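PDB 3RCN: beta-N-acetylhexosaminidase from Arthrobacter aurescens, which probably hydrolyses terminal non-reducing N-acetyl-D-hexosamine residues of N-acetyl-beta-D-hexosaminides, as a member of glycosyl hydrolase family 20. Local coordinates for residues 152-157 against 226-231; 165-170 against 477-482. One frame throughout, in Å; residues are numbered along the deposited sequence.

Contact 1 of 2, residues 152-157 against 226-231; sequences MPKDNV and LREIVA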
loop_
_atom_site.group_PDB
_atom_site.type_symbol
_atom_site.label_atom_id
_atom_site.label_comp_id
_atom_site.label_asym_id
_atom_site.label_seq_id
_atom_site.Cartn_x
_atom_site.Cartn_y
_atom_site.Cartn_z
HETATM N N MSE A 152 5.619 -8.767 3.568
HETATM C CA MSE A 152 5.110 -7.559 2.944
HETATM C C MSE A 152 3.591 -7.649 2.766
HETATM O O MSE A 152 3.080 -8.564 2.122
HETATM C CB MSE A 152 5.798 -7.281 1.611
HETATM C CG MSE A 152 5.293 -5.999 0.969
HETATM SE SE MSE A 152 6.240 -5.393 -0.625
HETATM C CE MSE A 152 7.884 -4.773 0.248
ATOM N N PRO A 153 2.859 -6.706 3.364
ATOM C CA PRO A 153 1.409 -6.780 3.212
ATOM C C PRO A 153 1.003 -6.755 1.740
ATOM O O PRO A 153 1.684 -6.146 0.909
ATOM C CB PRO A 153 0.925 -5.536 3.946
ATOM C CG PRO A 153 2.031 -5.248 4.958
ATOM C CD PRO A 153 3.279 -5.581 4.217
ATOM N N LYS A 154 -0.093 -7.446 1.439
ATOM C CA LYS A 154 -0.596 -7.603 0.077
ATOM C C LYS A 154 -0.736 -6.280 -0.703
ATOM O O LYS A 154 -0.378 -6.213 -1.885
ATOM C CB LYS A 154 -1.925 -8.356 0.129
ATOM C CG LYS A 154 -2.553 -8.647 -1.218
ATOM C CD LYS A 154 -3.671 -9.672 -1.066
ATOM C CE LYS A 154 -4.907 -9.096 -0.355
ATOM N NZ LYS A 154 -5.652 -8.137 -1.219
ATOM N N ASP A 155 -1.260 -5.238 -0.050
ATOM C CA ASP A 155 -1.396 -3.917 -0.675
ATOM C C ASP A 155 -0.064 -3.411 -1.259
ATOM O O ASP A 155 -0.013 -2.845 -2.351
ATOM C CB ASP A 155 -1.949 -2.886 0.330
ATOM C CG ASP A 155 -3.455 -3.061 0.615
ATOM O OD1 ASP A 155 -3.942 -2.533 1.656
ATOM O OD2 ASP A 155 -4.149 -3.719 -0.203
ATOM N N ASN A 156 1.013 -3.633 -0.516
ATOM C CA ASN A 156 2.339 -3.200 -0.926
ATOM C C ASN A 156 2.948 -4.071 -2.028
ATOM O O ASN A 156 3.619 -3.558 -2.933
ATOM C CB ASN A 156 3.248 -3.110 0.296
ATOM C CG ASN A 156 2.701 -2.153 1.342
ATOM O OD1 ASN A 156 2.086 -2.563 2.331
ATOM N ND2 ASN A 156 2.882 -0.867 1.100
ATOM N N VAL A 157 2.698 -5.379 -1.963
ATOM C CA VAL A 157 3.109 -6.292 -3.034
ATOM C C VAL A 157 2.507 -5.888 -4.392
ATOM O O VAL A 157 3.211 -5.867 -5.399
ATOM C CB VAL A 157 2.738 -7.782 -2.729
ATOM C CG1 VAL A 157 3.080 -8.684 -3.917
ATOM C CG2 VAL A 157 3.425 -8.288 -1.458
ATOM N N LEU A 226 -2.736 -15.115 -2.831
ATOM C CA LEU A 226 -1.733 -15.478 -3.815
ATOM C C LEU A 226 -2.337 -15.502 -5.204
ATOM O O LEU A 226 -1.745 -15.009 -6.149
ATOM C CB LEU A 226 -1.103 -16.821 -3.469
ATOM C CG LEU A 226 -0.315 -16.758 -2.163
ATOM C CD1 LEU A 226 0.037 -18.143 -1.664
ATOM C CD2 LEU A 226 0.919 -15.932 -2.361
ATOM N N ARG A 227 -3.528 -16.072 -5.323
ATOM C CA ARG A 227 -4.220 -16.079 -6.600
ATOM C C ARG A 227 -4.276 -14.653 -7.131
ATOM O O ARG A 227 -3.850 -14.384 -8.251
ATOM C CB ARG A 227 -5.634 -16.630 -6.442
ATOM C CG ARG A 227 -5.706 -18.104 -6.158
ATOM C CD ARG A 227 -7.077 -18.681 -6.550
ATOM N NE ARG A 227 -7.127 -20.136 -6.381
ATOM C CZ ARG A 227 -7.427 -20.748 -5.236
ATOM N NH1 ARG A 227 -7.717 -20.029 -4.153
ATOM N NH2 ARG A 227 -7.441 -22.075 -5.165
ATOM N N GLU A 228 -4.791 -13.744 -6.307
ATOM C CA GLU A 228 -4.883 -12.335 -6.660
ATOM C C GLU A 228 -3.547 -11.778 -7.152
ATOM O O GLU A 228 -3.469 -11.135 -8.198
ATOM C CB GLU A 228 -5.401 -11.520 -5.472
ATOM C CG GLU A 228 -5.587 -10.021 -5.767
ATOM C CD GLU A 228 -6.227 -9.229 -4.596
ATOM O OE1 GLU A 228 -6.296 -9.749 -3.463
ATOM O OE2 GLU A 228 -6.662 -8.073 -4.808
ATOM N N ILE A 229 -2.489 -12.032 -6.400
ATOM C CA ILE A 229 -1.189 -11.516 -6.770
ATOM C C ILE A 229 -0.771 -12.056 -8.135
ATOM O O ILE A 229 -0.234 -11.300 -8.966
ATOM C CB ILE A 229 -0.143 -11.891 -5.728
ATOM C CG1 ILE A 229 -0.280 -10.982 -4.512
ATOM C CG2 ILE A 229 1.246 -11.774 -6.323
ATOM C CD1 ILE A 229 0.379 -11.520 -3.265
ATOM N N VAL A 230 -1.031 -13.354 -8.359
ATOM C CA VAL A 230 -0.743 -14.006 -9.632
ATOM C C VAL A 230 -1.566 -13.413 -10.780
ATOM O O VAL A 230 -1.039 -13.146 -11.864
ATOM C CB VAL A 230 -0.957 -15.554 -9.572
ATOM C CG1 VAL A 230 -0.903 -16.154 -10.967
ATOM C CG2 VAL A 230 0.078 -16.226 -8.676
ATOM N N ALA A 231 -2.860 -13.214 -10.547
ATOM C CA ALA A 231 -3.724 -12.567 -11.538
ATOM C C ALA A 231 -3.325 -11.108 -11.787
ATOM O O ALA A 231 -3.301 -10.647 -12.934
ATOM C CB ALA A 231 -5.174 -12.659 -11.119
#
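Val157 and Ile229 mark the nearest backbone approach of 152-157 to 226-231, their CA atoms 7.7 Å apart, so that the first turn of helix 154-166 faces the middle of helix 223-235 through side chains. Pro153 is the N-cap of the first helix, and its O receives the N-H of Val157. Two pairs of side chains meet between the helices, from Lys154 and Val157 one turn apart on one and the consecutive Glu228 and Ile229 on the other. In the polar pair, Lys154 NZ gives a salt bridge of 2.8 Å to Glu228 OE1, reaching that oxygen from above the carboxylate plane, 37° out of it. The two side chains cross at about a right angle: Glu228 runs out extended, whereas Lys154 starts with CG anti to the backbone N (chi1 -178°) and then bends at chi3 and chi4, which swings the ammonium round to the acid. In the apolar pair, Val157 CG1 lies 4.0 Å from Ile229 CD1. In the second subunit, Arg115 makes a salt bridge to Glu228 OE1 and Gln116 N donates to OE2. A methionine in place of Lys154 would probably leave Glu228 without its cationic mate on helix 154-166. Flanked by two cations and an amide N-H, the buried carboxylate is likely to stay ionised, and, because OE1 is shared by Lys154 and Arg115 of the second subunit, it joins helix packing to the subunit interface.

Contact 2 of 2, residues 165-170 against 477-482; sequences AMHKLN and AISEVF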
loop_
_atom_site.group_PDB
_atom_site.type_symbol
_atom_site.label_atom_id
_atom_site.label_comp_id
_atom_site.label_asym_id
_atom_site.label_seq_id
_atom_site.Cartn_x
_atom_site.Cartn_y
_atom_site.Cartn_z
ATOM N N ALA A 165 6.049 -3.409 -13.604
ATOM C CA ALA A 165 5.528 -3.461 -14.958
ATOM C C ALA A 165 5.837 -2.153 -15.690
ATOM O O ALA A 165 5.984 -2.123 -16.918
ATOM C CB ALA A 165 4.028 -3.736 -14.937
HETATM N N MSE A 166 5.932 -1.072 -14.924
HETATM C CA MSE A 166 6.205 0.241 -15.494
HETATM C C MSE A 166 7.634 0.301 -16.024
HETATM O O MSE A 166 7.947 1.082 -16.918
HETATM C CB MSE A 166 5.958 1.343 -14.456
HETATM C CG MSE A 166 6.153 2.758 -14.989
HETATM SE SE MSE A 166 7.960 3.454 -14.704
HETATM C CE MSE A 166 7.645 4.377 -12.960
ATOM N N HIS A 167 8.495 -0.533 -15.460
ATOM C CA HIS A 167 9.872 -0.659 -15.938
ATOM C C HIS A 167 10.057 -1.794 -16.960
ATOM O O HIS A 167 11.174 -2.065 -17.404
ATOM C CB HIS A 167 10.831 -0.812 -14.766
ATOM C CG HIS A 167 10.944 0.419 -13.924
ATOM N ND1 HIS A 167 10.097 0.680 -12.871
ATOM C CD2 HIS A 167 11.791 1.471 -14.002
ATOM C CE1 HIS A 167 10.430 1.835 -12.319
ATOM N NE2 HIS A 167 11.454 2.333 -12.987
ATOM N N LYS A 168 8.947 -2.427 -17.335
ATOM C CA LYS A 168 8.923 -3.505 -18.316
ATOM C C LYS A 168 9.633 -4.770 -17.838
ATOM O O LYS A 168 10.065 -5.567 -18.645
ATOM C CB LYS A 168 9.550 -3.032 -19.630
ATOM C CG LYS A 168 8.760 -1.936 -20.382
ATOM C CD LYS A 168 9.462 -1.559 -21.703
ATOM C CE LYS A 168 8.605 -0.689 -22.633
ATOM N NZ LYS A 168 8.443 0.717 -22.166
ATOM N N LEU A 169 9.728 -4.941 -16.522
ATOM C CA LEU A 169 10.214 -6.172 -15.920
ATOM C C LEU A 169 9.108 -7.207 -16.029
ATOM O O LEU A 169 7.956 -6.907 -15.710
ATOM C CB LEU A 169 10.597 -5.950 -14.457
ATOM C CG LEU A 169 11.769 -4.972 -14.298
ATOM C CD1 LEU A 169 11.924 -4.484 -12.873
ATOM C CD2 LEU A 169 13.069 -5.586 -14.791
ATOM N N ASN A 170 9.440 -8.376 -16.590
ATOM C CA ASN A 170 8.493 -9.487 -16.721
ATOM C C ASN A 170 8.537 -10.667 -15.729
ATOM O O ASN A 170 7.704 -11.559 -15.820
ATOM C CB ASN A 170 8.453 -9.993 -18.159
ATOM C CG ASN A 170 9.757 -10.596 -18.596
ATOM O OD1 ASN A 170 10.685 -10.747 -17.800
ATOM N ND2 ASN A 170 9.838 -10.956 -19.871
ATOM N N ALA A 477 17.842 1.679 -13.321
ATOM C CA ALA A 477 19.007 1.496 -14.181
ATOM C C ALA A 477 19.113 0.037 -14.670
ATOM O O ALA A 477 19.394 -0.235 -15.845
ATOM C CB ALA A 477 20.256 1.908 -13.437
ATOM N N ILE A 478 18.872 -0.893 -13.753
ATOM C CA ILE A 478 18.812 -2.311 -14.072
ATOM C C ILE A 478 17.737 -2.625 -15.117
ATOM O O ILE A 478 17.977 -3.400 -16.036
ATOM C CB ILE A 478 18.621 -3.152 -12.788
ATOM C CG1 ILE A 478 19.951 -3.270 -12.045
ATOM C CG2 ILE A 478 18.117 -4.532 -13.108
ATOM C CD1 ILE A 478 19.822 -3.386 -10.546
ATOM N N SER A 479 16.559 -2.025 -14.997
ATOM C CA SER A 479 15.499 -2.298 -15.969
ATOM C C SER A 479 15.956 -1.927 -17.375
ATOM O O SER A 479 15.539 -2.557 -18.350
ATOM C CB SER A 479 14.190 -1.572 -15.620
ATOM O OG SER A 479 14.248 -0.180 -15.921
ATOM N N GLU A 480 16.812 -0.907 -17.477
ATOM C CA GLU A 480 17.345 -0.486 -18.771
ATOM C C GLU A 480 18.377 -1.490 -19.291
ATOM O O GLU A 480 18.376 -1.864 -20.466
ATOM C CB GLU A 480 17.953 0.917 -18.693
ATOM C CG GLU A 480 18.487 1.398 -20.031
ATOM C CD GLU A 480 18.378 2.907 -20.236
ATOM O OE1 GLU A 480 17.255 3.441 -20.138
ATOM O OE2 GLU A 480 19.414 3.551 -20.513
ATOM N N VAL A 481 19.261 -1.920 -18.400
ATOM C CA VAL A 481 20.240 -2.936 -18.742
ATOM C C VAL A 481 19.540 -4.179 -19.301
ATOM O O VAL A 481 20.002 -4.757 -20.274
ATOM C CB VAL A 481 21.125 -3.298 -17.524
ATOM C CG1 VAL A 481 22.005 -4.503 -17.828
ATOM C CG2 VAL A 481 21.964 -2.091 -17.084
ATOM N N PHE A 482 18.408 -4.564 -18.711
ATOM C CA PHE A 482 17.667 -5.749 -19.165
ATOM C C PHE A 482 16.869 -5.540 -20.449
ATOM O O PHE A 482 16.728 -6.465 -21.246
ATOM C CB PHE A 482 16.696 -6.249 -18.091
ATOM C CG PHE A 482 17.364 -6.716 -16.834
ATOM C CD1 PHE A 482 18.738 -6.652 -16.698
ATOM C CD2 PHE A 482 16.607 -7.219 -15.781
ATOM C CE1 PHE A 482 19.353 -7.086 -15.531
ATOM C CE2 PHE A 482 17.208 -7.647 -14.614
ATOM C CZ PHE A 482 18.588 -7.583 -14.487
HETATM O O HOH W 1 13.132 -4.136 -18.243
#
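Ser479 packs against His167 where the end of helix 154-166 meets helix 474-483, and the CA atoms of this pair are 5.9 Å apart. The serine CB lies against the histidine, 3.5 Å from both His167 CB and His167 O. Ser479 OG sits at the edge of the imidazole, near the ring plane, 3.5 Å from His167 CD2. With chi1 at 75°, OG is placed between the backbone N and the carbonyl carbon of its own residue, and from there it bonds to the O of Ser476 one turn back in the helix. The imidazole is fixed at both nitrogens, ND1 by the O of Val163 and NE2 by His502 of helix 491-508, while the selenium of Met166 lies over one face, offset toward the rim. A water joins the backbones, donating to His167 O at 3.0 Å and to Ser479 O at 2.9 Å. Leu169 completes the apolar side: its CD2 methyl reaches both Ser479 CB, at 4.2 Å, and Phe482 CD2, at 4.0 Å, approaching the ring obliquely. Between His167 and Leu169 the chain turns through Lys168, whose positive phi (67°) closes helix 154-166 in a Schellman motif before strand 171-178 begins. Such a helix-to-strand turn belongs to the beta-alpha-beta crossover of a TIM barrel, here from strand 140-146 to its parallel neighbour 171-178, with helix 474-483 packed against the turn.

Overall arrangement
Helix 154-166 is common to both contacts: contact 1 uses its N-terminal turn and contact 2 its C-terminal end and the turn beyond. Their centres are 20 Å apart and their nearest atoms about 9 Å apart, so they do not touch. Along the chain their segments alternate, and together they join one barrel helix to helix 223-235, some 70 residues on, and to the far more distant helix 474-483. Their surroundings differ, since the second subunit borders contact 1, whereas neither segment of contact 2 touches another chain. Both lie within the catalytic domain but away from the predicted proton donor, Glu316, and illustrate packing of the barrel framework.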